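Long-range contact in collagen adhesin protein (PDB 2Z1P), which probably binds collagen at the surface of Enterococcus faecalis, the hug mechanism proposed for it having the adhesin close around its ligand: residues 192-197 and 273-278. Sequence-based numbering, arbitrary orientation.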
loop_
_atom_site.group_PDB
_atom_site.type_symbol
_atom_site.label_atom_id
_atom_site.label_comp_id
_atom_site.label_asym_id
_atom_site.label_seq_id
_atom_site.Cartn_x
_atom_site.Cartn_y
_atom_site.Cartn_z
ATOM N N ILE A 192 -1.310 20.649 -13.568
ATOM C CA ILE A 192 -0.603 19.489 -13.068
ATOM C C ILE A 192 -0.492 18.465 -14.187
ATOM O O ILE A 192 -1.478 18.116 -14.825
ATOM C CB ILE A 192 -1.326 18.848 -11.847
ATOM C CG1 ILE A 192 -1.323 19.833 -10.666
ATOM C CG2 ILE A 192 -0.633 17.538 -11.448
ATOM C CD1 ILE A 192 -2.125 19.383 -9.465
ATOM N N ALA A 193 0.728 18.017 -14.442
ATOM C CA ALA A 193 0.975 17.016 -15.461
ATOM C C ALA A 193 1.362 15.765 -14.672
ATOM O O ALA A 193 2.405 15.730 -14.022
ATOM C CB ALA A 193 2.103 17.460 -16.358
ATOM N N ASP A 194 0.519 14.744 -14.701
ATOM C CA ASP A 194 0.827 13.553 -13.938
ATOM C C ASP A 194 1.182 12.371 -14.825
ATOM O O ASP A 194 0.480 12.051 -15.785
ATOM C CB ASP A 194 -0.353 13.210 -13.021
ATOM C CG ASP A 194 0.024 12.234 -11.909
ATOM O OD1 ASP A 194 0.503 11.125 -12.228
ATOM O OD2 ASP A 194 -0.166 12.568 -10.719
ATOM N N ARG A 195 2.301 11.745 -14.486
ATOM C CA ARG A 195 2.814 10.596 -15.198
ATOM C C ARG A 195 2.989 9.521 -14.126
ATOM O O ARG A 195 3.900 9.596 -13.304
ATOM C CB ARG A 195 4.155 10.956 -15.858
ATOM C CG ARG A 195 4.070 12.089 -16.875
ATOM C CD ARG A 195 3.338 11.708 -18.159
ATOM N NE ARG A 195 3.352 12.829 -19.103
ATOM C CZ ARG A 195 2.592 13.923 -18.980
ATOM N NH1 ARG A 195 1.757 14.058 -17.941
ATOM N NH2 ARG A 195 2.599 14.849 -19.938
ATOM N N GLN A 196 2.093 8.542 -14.118
ATOM C CA GLN A 196 2.147 7.472 -13.126
ATOM C C GLN A 196 3.295 6.516 -13.373
ATOM O O GLN A 196 3.692 6.284 -14.514
ATOM C CB GLN A 196 0.848 6.686 -13.117
ATOM C CG GLN A 196 0.649 5.877 -11.873
ATOM C CD GLN A 196 -0.793 5.492 -11.699
ATOM O OE1 GLN A 196 -1.289 4.581 -12.359
ATOM N NE2 GLN A 196 -1.487 6.204 -10.825
ATOM N N GLY A 197 3.829 5.961 -12.294
ATOM C CA GLY A 197 4.940 5.038 -12.426
ATOM C C GLY A 197 4.469 3.699 -12.930
ATOM O O GLY A 197 3.277 3.520 -13.165
ATOM N N PHE A 273 5.797 1.532 -5.582
ATOM C CA PHE A 273 4.905 2.028 -6.618
ATOM C C PHE A 273 5.151 3.532 -6.622
ATOM O O PHE A 273 5.324 4.133 -5.563
ATOM C CB PHE A 273 3.448 1.729 -6.269
ATOM C CG PHE A 273 3.142 0.265 -6.187
ATOM C CD1 PHE A 273 2.663 -0.299 -5.006
ATOM C CD2 PHE A 273 3.350 -0.561 -7.284
ATOM C CE1 PHE A 273 2.396 -1.669 -4.916
ATOM C CE2 PHE A 273 3.088 -1.928 -7.205
ATOM C CZ PHE A 273 2.610 -2.482 -6.015
ATOM N N GLU A 274 5.170 4.150 -7.797
ATOM C CA GLU A 274 5.433 5.577 -7.854
ATOM C C GLU A 274 4.504 6.422 -8.713
ATOM O O GLU A 274 3.761 5.921 -9.557
ATOM C CB GLU A 274 6.860 5.781 -8.316
ATOM C CG GLU A 274 7.814 4.939 -7.539
ATOM C CD GLU A 274 9.184 4.959 -8.122
ATOM O OE1 GLU A 274 10.094 4.401 -7.485
ATOM O OE2 GLU A 274 9.359 5.524 -9.219
ATOM N N ASN A 275 4.542 7.723 -8.469
ATOM C CA ASN A 275 3.754 8.653 -9.247
ATOM C C ASN A 275 4.471 9.995 -9.227
ATOM O O ASN A 275 4.812 10.512 -8.174
ATOM C CB ASN A 275 2.336 8.759 -8.696
ATOM C CG ASN A 275 1.389 9.447 -9.666
ATOM O OD1 ASN A 275 0.178 9.282 -9.594
ATOM N ND2 ASN A 275 1.946 10.225 -10.575
ATOM N N SER A 276 4.732 10.531 -10.409
ATOM C CA SER A 276 5.438 11.788 -10.531
ATOM C C SER A 276 4.527 12.871 -11.074
ATOM O O SER A 276 3.573 12.588 -11.802
ATOM C CB SER A 276 6.624 11.591 -11.452
ATOM O OG SER A 276 7.362 10.470 -11.010
ATOM N N TYR A 277 4.821 14.119 -10.728
ATOM C CA TYR A 277 3.987 15.217 -11.188
ATOM C C TYR A 277 4.799 16.451 -11.511
ATOM O O TYR A 277 5.897 16.640 -10.992
ATOM C CB TYR A 277 2.963 15.577 -10.103
ATOM C CG TYR A 277 3.580 16.236 -8.890
ATOM C CD1 TYR A 277 3.977 17.575 -8.920
ATOM C CD2 TYR A 277 3.843 15.504 -7.745
ATOM C CE1 TYR A 277 4.624 18.162 -7.844
ATOM C CE2 TYR A 277 4.490 16.082 -6.662
ATOM C CZ TYR A 277 4.882 17.410 -6.716
ATOM O OH TYR A 277 5.541 17.971 -5.644
ATOM N N ASP A 278 4.251 17.292 -12.376
ATOM C CA ASP A 278 4.898 18.550 -12.704
ATOM C C ASP A 278 3.789 19.572 -12.557
ATOM O O ASP A 278 2.780 19.521 -13.265
ATOM C CB ASP A 278 5.438 18.569 -14.128
ATOM C CG ASP A 278 6.346 19.756 -14.378
ATOM O OD1 ASP A 278 7.526 19.536 -14.714
ATOM O OD2 ASP A 278 5.889 20.908 -14.226
HETATM O O HOH W 1 6.161 7.745 -11.792
#
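Ile192 rests its CG2 against CB of Tyr277 where two neighbouring antiparallel strands run through one sheet of the two-sheet beta sandwich of the collagen-binding domain, a worked example of how paired strands present different chemistry on their two faces. Ala193 forms a hydrogen-bonded pair with Asp278: its N donates to Asp278 O at 2.8 Å and its O accepts from Asp278 N, while the two CB atoms lie side by side. Asp194, Gln196, Asn275 and Tyr277 point to the buried face. Both Asp194 and Asn275 hold CG anti to the backbone N, which brings carboxylate and amide together with their planes 75° apart. Asn275 ND2 donates almost straight to Asp194 OD1, although the modelled 2.4 Å is doubtfully short; Lys162 NZ, from the facing sheet, hydrogen-bonds Asn275 OD1 and makes a weak, long ion pair with Asp194 OD2. Arg195 returns to backbone pairing, exchanging two hydrogen bonds with Ser276, and a water joins its O to Ser276 OG, which also hydrogen-bonds Thr294 OG1. The extended Gln196 hydrogen-bonds Ser261 OG of the facing sheet through NE2, which stands 3.7 Å from Asn275 OD1. Beyond the strand end, Gly197 N still donates to Glu274 O at 2.7 Å, sitting well above the plane of that carbonyl rather than on a lone pair.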